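Local coordinates for angiopoietin-related protein 3 (Homo sapiens, PDB 6EUA), which raises plasma triglycerides by inhibiting lipoprotein lipase and, through the fibrinogen-like domain described here, mediates endothelial cell adhesion, at residues 128-133 and 141-146; 95-100 and 111-116; 134-139 and 199-204; 146-151 and 168-173. All blocks are in the same frame, centred on the assembly; numbering follows the deposited sequence.

Interaction 1 (128-133 and 141-146); sequences HLVAIT and PENKDL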
loop_
_atom_site.group_PDB
_atom_site.type_symbol
_atom_site.label_atom_id
_atom_site.label_comp_id
_atom_site.label_asym_id
_atom_site.label_seq_id
_atom_site.Cartn_x
_atom_site.Cartn_y
_atom_site.Cartn_z
ATOM N N HIS A 128 -5.997 8.795 29.679
ATOM C CA HIS A 128 -5.343 8.548 30.963
ATOM C C HIS A 128 -4.299 7.452 30.759
ATOM O O HIS A 128 -4.657 6.297 30.498
ATOM C CB HIS A 128 -6.372 8.156 32.028
ATOM C CG HIS A 128 -5.790 7.945 33.391
ATOM N ND1 HIS A 128 -5.531 6.692 33.906
ATOM C CD2 HIS A 128 -5.422 8.827 34.352
ATOM C CE1 HIS A 128 -5.021 6.811 35.119
ATOM N NE2 HIS A 128 -4.946 8.096 35.415
ATOM N N LEU A 129 -3.017 7.806 30.875
ATOM C CA LEU A 129 -1.907 6.903 30.577
ATOM C C LEU A 129 -1.101 6.556 31.821
ATOM O O LEU A 129 -0.922 7.385 32.722
ATOM C CB LEU A 129 -0.926 7.502 29.559
ATOM C CG LEU A 129 -1.356 8.084 28.224
ATOM C CD1 LEU A 129 -0.212 8.893 27.619
ATOM C CD2 LEU A 129 -1.745 6.974 27.311
ATOM N N VAL A 130 -0.564 5.338 31.825
ATOM C CA VAL A 130 0.446 4.905 32.790
ATOM C C VAL A 130 1.541 4.177 32.019
ATOM O O VAL A 130 1.250 3.241 31.271
ATOM C CB VAL A 130 -0.144 3.984 33.877
ATOM C CG1 VAL A 130 0.967 3.463 34.785
ATOM C CG2 VAL A 130 -1.212 4.712 34.682
ATOM N N ALA A 131 2.793 4.592 32.199
ATOM C CA ALA A 131 3.887 3.989 31.441
ATOM C C ALA A 131 4.217 2.591 31.961
ATOM O O ALA A 131 4.210 2.339 33.170
ATOM C CB ALA A 131 5.132 4.879 31.494
ATOM N N ILE A 132 4.515 1.675 31.034
ATOM C CA ILE A 132 4.831 0.292 31.391
ATOM C C ILE A 132 6.292 -0.023 31.106
ATOM O O ILE A 132 7.069 -0.285 32.028
ATOM C CB ILE A 132 3.944 -0.708 30.635
ATOM C CG1 ILE A 132 2.471 -0.338 30.751
ATOM C CG2 ILE A 132 4.230 -2.129 31.116
ATOM C CD1 ILE A 132 1.606 -1.160 29.824
ATOM N N THR A 133 6.662 -0.048 29.825
ATOM C CA THR A 133 8.020 -0.347 29.381
ATOM C C THR A 133 8.433 0.643 28.298
ATOM O O THR A 133 7.625 1.433 27.799
ATOM C CB THR A 133 8.155 -1.787 28.844
ATOM O OG1 THR A 133 7.391 -1.931 27.636
ATOM C CG2 THR A 133 7.675 -2.804 29.863
ATOM N N PRO A 141 2.599 13.446 30.580
ATOM C CA PRO A 141 2.246 13.306 32.003
ATOM C C PRO A 141 1.440 12.039 32.260
ATOM O O PRO A 141 0.475 11.746 31.552
ATOM C CB PRO A 141 1.421 14.564 32.286
ATOM C CG PRO A 141 1.857 15.553 31.245
ATOM C CD PRO A 141 2.156 14.734 30.017
ATOM N N GLU A 142 1.843 11.288 33.282
ATOM C CA GLU A 142 1.162 10.054 33.649
ATOM C C GLU A 142 0.147 10.295 34.766
ATOM O O GLU A 142 0.273 11.223 35.565
ATOM C CB GLU A 142 2.162 8.992 34.104
ATOM C CG GLU A 142 3.195 8.589 33.081
ATOM C CD GLU A 142 4.121 7.497 33.604
ATOM O OE1 GLU A 142 3.600 6.481 34.125
ATOM O OE2 GLU A 142 5.362 7.666 33.514
ATOM N N ASN A 143 -0.863 9.418 34.817
ATOM C CA ASN A 143 -1.873 9.408 35.882
ATOM C C ASN A 143 -2.662 10.713 35.944
ATOM O O ASN A 143 -3.122 11.130 37.011
ATOM C CB ASN A 143 -1.236 9.093 37.235
ATOM C CG ASN A 143 -0.901 7.636 37.372
ATOM O OD1 ASN A 143 -1.780 6.777 37.268
ATOM N ND2 ASN A 143 0.376 7.337 37.580
ATOM N N LYS A 144 -2.807 11.363 34.796
ATOM C CA LYS A 144 -3.529 12.616 34.661
ATOM C C LYS A 144 -4.542 12.490 33.532
ATOM O O LYS A 144 -4.315 11.778 32.548
ATOM C CB LYS A 144 -2.575 13.787 34.369
ATOM C CG LYS A 144 -1.356 13.840 35.281
ATOM C CD LYS A 144 -1.588 14.766 36.444
ATOM C CE LYS A 144 -0.483 14.633 37.490
ATOM N NZ LYS A 144 -1.036 14.196 38.808
ATOM N N ASP A 145 -5.654 13.206 33.677
ATOM C CA ASP A 145 -6.662 13.296 32.622
ATOM C C ASP A 145 -6.170 14.261 31.547
ATOM O O ASP A 145 -6.039 15.464 31.797
ATOM C CB ASP A 145 -7.999 13.759 33.201
ATOM C CG ASP A 145 -8.636 12.717 34.107
ATOM O OD1 ASP A 145 -9.359 13.099 35.052
ATOM O OD2 ASP A 145 -8.409 11.512 33.872
ATOM N N LEU A 146 -5.899 13.743 30.351
ATOM C CA LEU A 146 -5.390 14.549 29.246
ATOM C C LEU A 146 -6.502 14.825 28.242
ATOM O O LEU A 146 -7.060 13.891 27.662
ATOM C CB LEU A 146 -4.225 13.849 28.554
ATOM C CG LEU A 146 -3.127 13.384 29.502
ATOM C CD1 LEU A 146 -2.256 12.380 28.796
ATOM C CD2 LEU A 146 -2.332 14.584 29.975
HETATM O O HOH W 1 -2.209 10.370 31.791
#
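A131 N and the carboxylate of E142 meet in a short, nearly straight hydrogen bond, 2.8 Å from A131 N to E142 OE1. The backbone N-H reaches OE1 from above the carboxylate plane, and the small methyl of A131 lets both carboxylate oxygens settle against its CB. Two residues earlier on the strand, L129 O accepts from N143 N at 2.9 Å, the donor almost collinear with the carbonyl. A bridging water stitches the loop on further, accepting from L129 N at 2.8 Å and lying 2.6 Å from K144 O.

Side chains fill in around these bonds. The H128 ring lies obliquely against the loop backbone, NE2 3.4 Å from N143 CA, while V130 CG2 touches N143 OD1 at 3.4 Å. L129 turns to the interior, its CD1 4.2 Å from L146 CD1.

E142 is positioned by its torsions: CG stands anti to the carbonyl carbon (chi1 -60°) and the chain then runs extended along the strand. Its other oxygen, OE2, takes a weak hydrogen bond from N138 ND2. Positive phi at N143 (61°), a value asparagine tolerates well, turns the loop back. An irregular loop thus covers the outer edge of strand 127-134 in the sheet of this fibrinogen C-terminal domain.

Interaction 2 (95-100 and 111-116); sequences NYVLRI and YIEYSF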
loop_
_atom_site.group_PDB
_atom_site.type_symbol
_atom_site.label_atom_id
_atom_site.label_comp_id
_atom_site.label_asym_id
_atom_site.label_seq_id
_atom_site.Cartn_x
_atom_site.Cartn_y
_atom_site.Cartn_z
ATOM N N ASN A 95 -9.506 -1.407 28.995
ATOM C CA ASN A 95 -8.110 -1.045 29.220
ATOM C C ASN A 95 -7.302 -1.539 28.013
ATOM O O ASN A 95 -7.323 -2.731 27.697
ATOM C CB ASN A 95 -7.624 -1.668 30.534
ATOM C CG ASN A 95 -6.161 -1.380 30.844
ATOM O OD1 ASN A 95 -5.638 -0.304 30.525
ATOM N ND2 ASN A 95 -5.509 -2.323 31.498
ATOM N N TYR A 96 -6.651 -0.623 27.299
ATOM C CA TYR A 96 -5.858 -0.952 26.119
ATOM C C TYR A 96 -4.401 -0.566 26.359
ATOM O O TYR A 96 -4.064 0.166 27.297
ATOM C CB TYR A 96 -6.373 -0.229 24.858
ATOM C CG TYR A 96 -7.189 -1.065 23.883
ATOM C CD1 TYR A 96 -8.382 -1.640 24.274
ATOM C CD2 TYR A 96 -6.770 -1.249 22.562
ATOM C CE1 TYR A 96 -9.138 -2.385 23.392
ATOM C CE2 TYR A 96 -7.528 -1.993 21.654
ATOM C CZ TYR A 96 -8.719 -2.564 22.092
ATOM O OH TYR A 96 -9.502 -3.320 21.241
ATOM N N VAL A 97 -3.537 -1.044 25.466
ATOM C CA VAL A 97 -2.096 -0.807 25.521
ATOM C C VAL A 97 -1.732 0.099 24.358
ATOM O O VAL A 97 -2.093 -0.187 23.209
ATOM C CB VAL A 97 -1.314 -2.134 25.448
ATOM C CG1 VAL A 97 0.202 -1.888 25.334
ATOM C CG2 VAL A 97 -1.667 -3.026 26.636
ATOM N N LEU A 98 -1.022 1.188 24.643
ATOM C CA LEU A 98 -0.561 2.100 23.603
ATOM C C LEU A 98 0.946 1.985 23.447
ATOM O O LEU A 98 1.683 2.084 24.433
ATOM C CB LEU A 98 -0.943 3.552 23.918
ATOM C CG LEU A 98 -0.265 4.636 23.056
ATOM C CD1 LEU A 98 -0.922 4.757 21.691
ATOM C CD2 LEU A 98 -0.237 6.003 23.758
ATOM N N ARG A 99 1.403 1.793 22.209
ATOM C CA ARG A 99 2.826 1.770 21.906
ATOM C C ARG A 99 3.161 2.958 21.023
ATOM O O ARG A 99 2.468 3.220 20.034
ATOM C CB ARG A 99 3.242 0.466 21.227
ATOM C CG ARG A 99 4.685 0.450 20.707
ATOM C CD ARG A 99 5.088 -0.952 20.302
ATOM N NE ARG A 99 6.371 -0.947 19.606
ATOM C CZ ARG A 99 7.469 -1.514 20.081
ATOM N NH1 ARG A 99 7.425 -2.128 21.255
ATOM N NH2 ARG A 99 8.606 -1.452 19.394
ATOM N N ILE A 100 4.188 3.703 21.410
ATOM C CA ILE A 100 4.677 4.832 20.628
ATOM C C ILE A 100 6.051 4.451 20.105
ATOM O O ILE A 100 6.931 4.060 20.878
ATOM C CB ILE A 100 4.716 6.123 21.456
ATOM C CG1 ILE A 100 3.283 6.604 21.727
ATOM C CG2 ILE A 100 5.548 7.200 20.753
ATOM C CD1 ILE A 100 3.194 7.789 22.668
ATOM N N TYR A 111 10.965 3.129 21.507
ATOM C CA TYR A 111 9.573 2.779 21.752
ATOM C C TYR A 111 9.240 2.999 23.218
ATOM O O TYR A 111 10.116 2.984 24.089
ATOM C CB TYR A 111 9.263 1.322 21.373
ATOM C CG TYR A 111 9.725 0.329 22.418
ATOM C CD1 TYR A 111 8.839 -0.201 23.353
ATOM C CD2 TYR A 111 11.059 -0.063 22.486
ATOM C CE1 TYR A 111 9.270 -1.099 24.318
ATOM C CE2 TYR A 111 11.495 -0.957 23.449
ATOM C CZ TYR A 111 10.596 -1.472 24.360
ATOM O OH TYR A 111 11.020 -2.363 25.318
ATOM N N ILE A 112 7.950 3.188 23.481
ATOM C CA ILE A 112 7.446 3.213 24.847
ATOM C C ILE A 112 6.008 2.726 24.828
ATOM O O ILE A 112 5.246 3.012 23.899
ATOM C CB ILE A 112 7.597 4.618 25.480
ATOM C CG1 ILE A 112 6.990 4.657 26.885
ATOM C CG2 ILE A 112 7.054 5.703 24.574
ATOM C CD1 ILE A 112 7.330 5.945 27.655
ATOM N N GLU A 113 5.652 1.947 25.843
ATOM C CA GLU A 113 4.311 1.404 25.967
ATOM C C GLU A 113 3.656 1.952 27.224
ATOM O O GLU A 113 4.321 2.184 28.240
ATOM C CB GLU A 113 4.332 -0.125 25.979
ATOM C CG GLU A 113 4.812 -0.713 24.668
ATOM C CD GLU A 113 4.487 -2.187 24.515
ATOM O OE1 GLU A 113 3.780 -2.736 25.387
ATOM O OE2 GLU A 113 4.954 -2.797 23.526
ATOM N N TYR A 114 2.348 2.181 27.128
ATOM C CA TYR A 114 1.521 2.648 28.225
ATOM C C TYR A 114 0.259 1.811 28.296
ATOM O O TYR A 114 -0.228 1.305 27.279
ATOM C CB TYR A 114 1.062 4.100 28.074
ATOM C CG TYR A 114 2.087 5.119 27.664
ATOM C CD1 TYR A 114 2.569 5.178 26.355
ATOM C CD2 TYR A 114 2.556 6.055 28.585
ATOM C CE1 TYR A 114 3.501 6.132 25.984
ATOM C CE2 TYR A 114 3.486 7.004 28.228
ATOM C CZ TYR A 114 3.958 7.045 26.929
ATOM O OH TYR A 114 4.877 8.018 26.588
ATOM N N SER A 115 -0.286 1.722 29.505
ATOM C CA SER A 115 -1.640 1.246 29.736
ATOM C C SER A 115 -2.559 2.460 29.809
ATOM O O SER A 115 -2.268 3.413 30.547
ATOM C CB SER A 115 -1.702 0.427 31.030
ATOM O OG SER A 115 -3.034 0.258 31.484
ATOM N N PHE A 116 -3.652 2.441 29.035
ATOM C CA PHE A 116 -4.494 3.629 28.957
ATOM C C PHE A 116 -5.974 3.284 28.958
ATOM O O PHE A 116 -6.388 2.141 28.733
ATOM C CB PHE A 116 -4.168 4.515 27.736
ATOM C CG PHE A 116 -4.677 3.989 26.426
ATOM C CD1 PHE A 116 -3.919 3.097 25.678
ATOM C CD2 PHE A 116 -5.897 4.414 25.917
ATOM C CE1 PHE A 116 -4.386 2.621 24.457
ATOM C CE2 PHE A 116 -6.369 3.937 24.701
ATOM C CZ PHE A 116 -5.626 3.047 23.970
#
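Strands 96-104 and 109-118 form an antiparallel beta hairpin in the large sheet of the fibrinogen C-terminal domain, and Y96 faces F116 near its open end. Backbone bonds come in reciprocal pairs: Y96 with F116, L98 with Y114 and I100 with I112 are hydrogen-bonded pairs, V97 with S115 and R99 with E113 the non-hydrogen-bonded ones between them. L98 N reaches Y114 O at 2.8 Å.

Apolar contacts gather on the face carrying Y96, L98, I100, I112, Y114 and F116. The F116 ring folds back across the neighbouring strand because its CG sits between the backbone N and the carbonyl carbon (chi1 76°), which brings CD1 to 3.5 Å from L98 CB and CZ to 3.5 Å from Y96 CB. I100 CD1 touches Y114 CE1 at 3.7 Å. Branched and aromatic residues suit this buried side, which helix 84-91 covers at Y96 and F116.

The other face, with V97 and S115, also carries the charged pair R99 and E113. The extended R99 chain forms a weak salt bridge from NH1 to E113 OE2, 3.4 Å long, and a second salt bridge through NH2 to E101. Its guanidinium lies almost parallel to the Y111 ring, the planes 11° apart. A leucine in place of R99 would probably leave E113 and E101 without their shared positive partner and remove the flat group packed on Y111. The closest approach in that packing is R99 NH1 to Y111 CD1, 3.2 Å.

Interaction 3 (134-139 and 199-204); sequences GNVPNA and LSWKSQ
With CG anti to the backbone N (chi1 179°) and the ring turned across that bond (chi2 -92°), W201 swings its indole from strand 199-202 to the loop at 134-139. The ring presents its edge to one residue and its face to another. In the ring plane, NE1 donates to P137 O at 3.1 Å, with an N-H...O angle of 166°. Over the face sits the methyl of A139, a CH-pi contact with CB 3.6 Å from the centroid of the six-membered ring; alanine's methyl is small enough to sit close over the ring.

Beyond the indole, Q204 N bonds to N138 O at 3.3 Å, and P137 CB packs tightly on S203 CB at 3.5 Å. The polar ends nearby are held by others: N138 by I140 and Y114, S203 OG by R207 O.

Tryptophan thus serves two purposes at once. Its broad apolar surface is buried against the loop and against I100 and L102 of the main sheet, while its single N-H is satisfied by a proline carbonyl, and that bond probably limits rotation of the ring.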
loop_
_atom_site.group_PDB
_atom_site.type_symbol
_atom_site.label_atom_id
_atom_site.label_comp_id
_atom_site.label_asym_id
_atom_site.label_seq_id
_atom_site.Cartn_x
_atom_site.Cartn_y
_atom_site.Cartn_z
ATOM N N GLY A 134 9.703 0.582 27.935
ATOM C CA GLY A 134 10.247 1.349 26.832
ATOM C C GLY A 134 11.742 1.539 26.977
ATOM O O GLY A 134 12.330 1.351 28.041
ATOM N N ASN A 135 12.379 1.928 25.869
ATOM C CA ASN A 135 13.800 2.275 25.874
ATOM C C ASN A 135 14.024 3.770 25.684
ATOM O O ASN A 135 15.148 4.197 25.395
ATOM C CB ASN A 135 14.564 1.482 24.809
ATOM C CG ASN A 135 14.006 1.675 23.404
ATOM O OD1 ASN A 135 13.381 2.693 23.098
ATOM N ND2 ASN A 135 14.233 0.688 22.541
ATOM N N VAL A 136 12.971 4.567 25.812
ATOM C CA VAL A 136 13.043 6.023 25.740
ATOM C C VAL A 136 12.198 6.558 26.893
ATOM O O VAL A 136 11.099 6.044 27.152
ATOM C CB VAL A 136 12.586 6.541 24.361
ATOM C CG1 VAL A 136 11.065 6.453 24.183
ATOM C CG2 VAL A 136 13.078 7.957 24.120
ATOM N N PRO A 137 12.684 7.541 27.642
ATOM C CA PRO A 137 11.906 8.043 28.777
ATOM C C PRO A 137 10.592 8.657 28.318
ATOM O O PRO A 137 10.428 9.068 27.167
ATOM C CB PRO A 137 12.824 9.092 29.415
ATOM C CG PRO A 137 14.189 8.826 28.854
ATOM C CD PRO A 137 13.970 8.240 27.494
ATOM N N ASN A 138 9.639 8.692 29.244
ATOM C CA ASN A 138 8.320 9.227 28.962
ATOM C C ASN A 138 8.352 10.750 28.904
ATOM O O ASN A 138 9.047 11.399 29.689
ATOM C CB ASN A 138 7.331 8.767 30.031
ATOM C CG ASN A 138 5.928 9.280 29.784
ATOM O OD1 ASN A 138 5.465 9.339 28.649
ATOM N ND2 ASN A 138 5.252 9.668 30.849
ATOM N N ALA A 139 7.583 11.317 27.968
ATOM C CA ALA A 139 7.412 12.758 27.847
ATOM C C ALA A 139 5.990 13.228 28.118
ATOM O O ALA A 139 5.757 14.440 28.152
ATOM C CB ALA A 139 7.821 13.235 26.442
ATOM N N LEU A 199 9.953 16.390 14.434
ATOM C CA LEU A 199 9.164 16.592 15.639
ATOM C C LEU A 199 10.048 16.482 16.874
ATOM O O LEU A 199 11.222 16.115 16.800
ATOM C CB LEU A 199 8.014 15.582 15.693
ATOM C CG LEU A 199 7.086 15.695 14.477
ATOM C CD1 LEU A 199 6.423 14.371 14.210
ATOM C CD2 LEU A 199 6.038 16.823 14.686
ATOM N N SER A 200 9.462 16.799 18.026
ATOM C CA SER A 200 10.219 16.864 19.271
ATOM C C SER A 200 9.592 15.978 20.338
ATOM O O SER A 200 8.367 15.905 20.461
ATOM C CB SER A 200 10.308 18.299 19.788
ATOM O OG SER A 200 10.756 19.182 18.778
ATOM N N TRP A 201 10.447 15.327 21.126
ATOM C CA TRP A 201 10.016 14.462 22.230
ATOM C C TRP A 201 10.947 14.732 23.416
ATOM O O TRP A 201 12.042 14.168 23.507
ATOM C CB TRP A 201 10.031 12.999 21.816
ATOM C CG TRP A 201 9.622 12.052 22.892
ATOM C CD1 TRP A 201 10.443 11.420 23.788
ATOM C CD2 TRP A 201 8.294 11.589 23.166
ATOM N NE1 TRP A 201 9.705 10.601 24.607
ATOM C CE2 TRP A 201 8.384 10.678 24.240
ATOM C CE3 TRP A 201 7.033 11.867 22.611
ATOM C CZ2 TRP A 201 7.262 10.054 24.787
ATOM C CZ3 TRP A 201 5.920 11.234 23.143
ATOM C CH2 TRP A 201 6.044 10.342 24.226
ATOM N N LYS A 202 10.499 15.601 24.321
ATOM C CA LYS A 202 11.303 16.050 25.450
ATOM C C LYS A 202 10.850 15.296 26.690
ATOM O O LYS A 202 9.747 15.524 27.200
ATOM C CB LYS A 202 11.183 17.557 25.646
ATOM C CG LYS A 202 12.227 18.148 26.585
ATOM C CD LYS A 202 11.664 18.351 27.986
ATOM C CE LYS A 202 10.438 19.251 27.965
ATOM N NZ LYS A 202 10.669 20.477 27.153
ATOM N N SER A 203 11.704 14.410 27.182
ATOM C CA SER A 203 11.340 13.612 28.334
ATOM C C SER A 203 11.412 14.437 29.615
ATOM O O SER A 203 11.828 15.599 29.628
ATOM C CB SER A 203 12.243 12.392 28.439
ATOM O OG SER A 203 13.598 12.777 28.326
ATOM N N GLN A 204 11.002 13.798 30.708
ATOM C CA GLN A 204 10.890 14.475 31.996
ATOM C C GLN A 204 12.241 14.996 32.479
ATOM O O GLN A 204 12.318 16.080 33.072
ATOM C CB GLN A 204 10.276 13.507 33.008
ATOM C CG GLN A 204 10.584 12.038 32.684
ATOM C CD GLN A 204 9.725 11.054 33.457
ATOM O OE1 GLN A 204 8.628 11.387 33.905
ATOM N NE2 GLN A 204 10.223 9.833 33.614
#

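Interaction 4 (146-151 and 168-173); sequences LVFSTW and GWWWHD
A two-stranded antiparallel sheet, 147-149 with 169-171, brings F148 against W170 in the fibrinogen C-terminal domain. V147 with W171 and S149 with W169 are its hydrogen-bonded pairs, each with two backbone bonds, and F148 with W170 is the non-hydrogen-bonded pair between them. W171 N meets V147 O at 2.8 Å from well above the carbonyl plane, whereas V147 N finds W171 O on a lone pair.

The side chains of F148 and W170 leave on the same face of this sheet and make a T-shaped stack. The edge of F148 points at the face of the five-membered ring of W170, F148 CD1 3.4 Å from W170 CE2, with the planes 77° apart. F148 has CG anti to its own N (chi1 -154°), a torsion that swings the ring toward the other strand, where its face also covers W169 N. Next to the stack L146 CB packs on W170 CB at 3.6 Å, and L146 CD2 rests 3.6 Å from H172 CB.

The indole N-H of W170 bonds to Y125 O. Replacing W170 with an alanine would probably open a gap beside the F148 ring and leave Y125 O without this donor. L84 touches both aromatic rings and helix 66-71 also packs on F148, so these large apolar groups are buried, and the one polar group of the indole is paired.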
loop_
_atom_site.group_PDB
_atom_site.type_symbol
_atom_site.label_atom_id
_atom_site.label_comp_id
_atom_site.label_asym_id
_atom_site.label_seq_id
_atom_site.Cartn_x
_atom_site.Cartn_y
_atom_site.Cartn_z
ATOM N N LEU A 146 -5.899 13.743 30.351
ATOM C CA LEU A 146 -5.390 14.549 29.246
ATOM C C LEU A 146 -6.502 14.825 28.242
ATOM O O LEU A 146 -7.060 13.891 27.662
ATOM C CB LEU A 146 -4.225 13.849 28.554
ATOM C CG LEU A 146 -3.127 13.384 29.502
ATOM C CD1 LEU A 146 -2.256 12.380 28.796
ATOM C CD2 LEU A 146 -2.332 14.584 29.975
ATOM N N VAL A 147 -6.776 16.101 28.001
ATOM C CA VAL A 147 -7.878 16.535 27.150
ATOM C C VAL A 147 -7.350 16.820 25.749
ATOM O O VAL A 147 -6.330 17.503 25.586
ATOM C CB VAL A 147 -8.557 17.784 27.736
ATOM C CG1 VAL A 147 -9.611 18.307 26.780
ATOM C CG2 VAL A 147 -9.148 17.469 29.089
ATOM N N PHE A 148 -8.049 16.312 24.735
ATOM C CA PHE A 148 -7.677 16.565 23.350
ATOM C C PHE A 148 -8.138 17.944 22.900
ATOM O O PHE A 148 -9.244 18.382 23.228
ATOM C CB PHE A 148 -8.289 15.511 22.435
ATOM C CG PHE A 148 -7.528 15.292 21.162
ATOM C CD1 PHE A 148 -6.457 14.400 21.125
ATOM C CD2 PHE A 148 -7.889 15.958 19.997
ATOM C CE1 PHE A 148 -5.757 14.172 19.946
ATOM C CE2 PHE A 148 -7.187 15.737 18.810
ATOM C CZ PHE A 148 -6.128 14.834 18.782
ATOM N N SER A 149 -7.295 18.614 22.119
ATOM C CA SER A 149 -7.617 19.926 21.582
ATOM C C SER A 149 -7.050 20.059 20.176
ATOM O O SER A 149 -6.002 19.486 19.860
ATOM C CB SER A 149 -7.064 21.040 22.477
ATOM O OG SER A 149 -7.742 21.048 23.721
ATOM N N THR A 150 -7.744 20.837 19.343
ATOM C CA THR A 150 -7.298 21.196 18.000
ATOM C C THR A 150 -7.225 22.721 17.882
ATOM O O THR A 150 -7.557 23.448 18.819
ATOM C CB THR A 150 -8.230 20.600 16.940
ATOM O OG1 THR A 150 -9.575 21.016 17.205
ATOM C CG2 THR A 150 -8.153 19.077 16.962
ATOM N N TRP A 151 -6.770 23.212 16.717
ATOM C CA TRP A 151 -6.592 24.658 16.558
ATOM C C TRP A 151 -7.918 25.398 16.628
ATOM O O TRP A 151 -7.954 26.570 17.024
ATOM C CB TRP A 151 -5.874 24.986 15.241
ATOM C CG TRP A 151 -6.703 24.809 13.988
ATOM C CD1 TRP A 151 -6.725 23.710 13.168
ATOM C CD2 TRP A 151 -7.610 25.762 13.393
ATOM N NE1 TRP A 151 -7.586 23.917 12.114
ATOM C CE2 TRP A 151 -8.146 25.160 12.231
ATOM C CE3 TRP A 151 -8.025 27.051 13.736
ATOM C CZ2 TRP A 151 -9.066 25.805 11.408
ATOM C CZ3 TRP A 151 -8.948 27.692 12.922
ATOM C CH2 TRP A 151 -9.463 27.062 11.769
ATOM N N GLY A 168 -3.612 18.364 16.605
ATOM C CA GLY A 168 -4.511 17.866 17.636
ATOM C C GLY A 168 -3.791 16.897 18.558
ATOM O O GLY A 168 -3.181 15.929 18.102
ATOM N N TRP A 169 -3.887 17.158 19.865
ATOM C CA TRP A 169 -3.117 16.403 20.849
ATOM C C TRP A 169 -3.796 16.468 22.209
ATOM O O TRP A 169 -4.664 17.308 22.456
ATOM C CB TRP A 169 -1.673 16.926 20.965
ATOM C CG TRP A 169 -0.717 15.947 21.602
ATOM C CD1 TRP A 169 0.031 16.121 22.760
ATOM C CD2 TRP A 169 -0.398 14.638 21.117
ATOM N NE1 TRP A 169 0.779 14.995 23.007
ATOM C CE2 TRP A 169 0.539 14.074 22.012
ATOM C CE3 TRP A 169 -0.813 13.883 20.005
ATOM C CZ2 TRP A 169 1.061 12.789 21.831
ATOM C CZ3 TRP A 169 -0.276 12.609 19.817
ATOM C CH2 TRP A 169 0.642 12.076 20.728
ATOM N N TRP A 170 -3.369 15.569 23.096
ATOM C CA TRP A 170 -3.882 15.491 24.459
ATOM C C TRP A 170 -2.995 16.317 25.385
ATOM O O TRP A 170 -1.766 16.209 25.328
ATOM C CB TRP A 170 -3.923 14.038 24.932
ATOM C CG TRP A 170 -4.938 13.112 24.251
ATOM C CD1 TRP A 170 -6.265 12.952 24.582
ATOM C CD2 TRP A 170 -4.693 12.213 23.158
ATOM N NE1 TRP A 170 -6.851 12.012 23.764
ATOM C CE2 TRP A 170 -5.910 11.539 22.887
ATOM C CE3 TRP A 170 -3.563 11.908 22.387
ATOM C CZ2 TRP A 170 -6.031 10.585 21.873
ATOM C CZ3 TRP A 170 -3.677 10.949 21.385
ATOM C CH2 TRP A 170 -4.911 10.306 21.130
ATOM N N TRP A 171 -3.613 17.130 26.244
ATOM C CA TRP A 171 -2.860 18.099 27.030
ATOM C C TRP A 171 -3.338 18.112 28.473
ATOM O O TRP A 171 -4.476 17.757 28.782
ATOM C CB TRP A 171 -2.971 19.520 26.455
ATOM C CG TRP A 171 -2.311 19.670 25.102
ATOM C CD1 TRP A 171 -2.936 19.841 23.892
ATOM C CD2 TRP A 171 -0.902 19.654 24.823
ATOM N NE1 TRP A 171 -2.003 19.934 22.884
ATOM C CE2 TRP A 171 -0.749 19.819 23.426
ATOM C CE3 TRP A 171 0.243 19.502 25.615
ATOM C CZ2 TRP A 171 0.501 19.837 22.807
ATOM C CZ3 TRP A 171 1.487 19.537 24.999
ATOM C CH2 TRP A 171 1.605 19.703 23.609
ATOM N N HIS A 172 -2.427 18.532 29.347
ATOM C CA HIS A 172 -2.713 18.897 30.724
ATOM C C HIS A 172 -1.900 20.156 31.001
ATOM O O HIS A 172 -1.015 20.517 30.221
ATOM C CB HIS A 172 -2.358 17.743 31.670
ATOM C CG HIS A 172 -2.257 18.124 33.113
ATOM N ND1 HIS A 172 -1.257 17.641 33.927
ATOM C CD2 HIS A 172 -3.066 18.861 33.908
ATOM C CE1 HIS A 172 -1.421 18.111 35.150
ATOM N NE2 HIS A 172 -2.506 18.864 35.162
ATOM N N ASP A 173 -2.224 20.846 32.103
ATOM C CA ASP A 173 -1.528 22.075 32.492
ATOM C C ASP A 173 -0.009 21.938 32.464
ATOM O O ASP A 173 0.696 22.933 32.263
ATOM C CB ASP A 173 -1.959 22.512 33.898
ATOM C CG ASP A 173 -3.421 22.234 34.183
ATOM O OD1 ASP A 173 -3.722 21.627 35.234
ATOM O OD2 ASP A 173 -4.272 22.624 33.361
#

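All four contacts lie in one fibrinogen C-terminal domain. Interactions 1 and 2, centres 9 Å apart, share the main sheet: strand 127-134 pairs with 109-118, where S115 N lies 2.8 Å from V130 O. Interaction 3 continues the chain from interaction 1 and returns to the hairpin of interaction 2 through Y114 OH and N138 OD1, 2.5 Å apart, a probable hydrogen bond. Interaction 4 shares L146 with interaction 1, and K144 CD packs on H172 CE1 at 3.6 Å. It does not touch interactions 2 or 3, whose nearest atoms are about 5 Å away in each case, although in sequence it is nested within the loop closed by interaction 3.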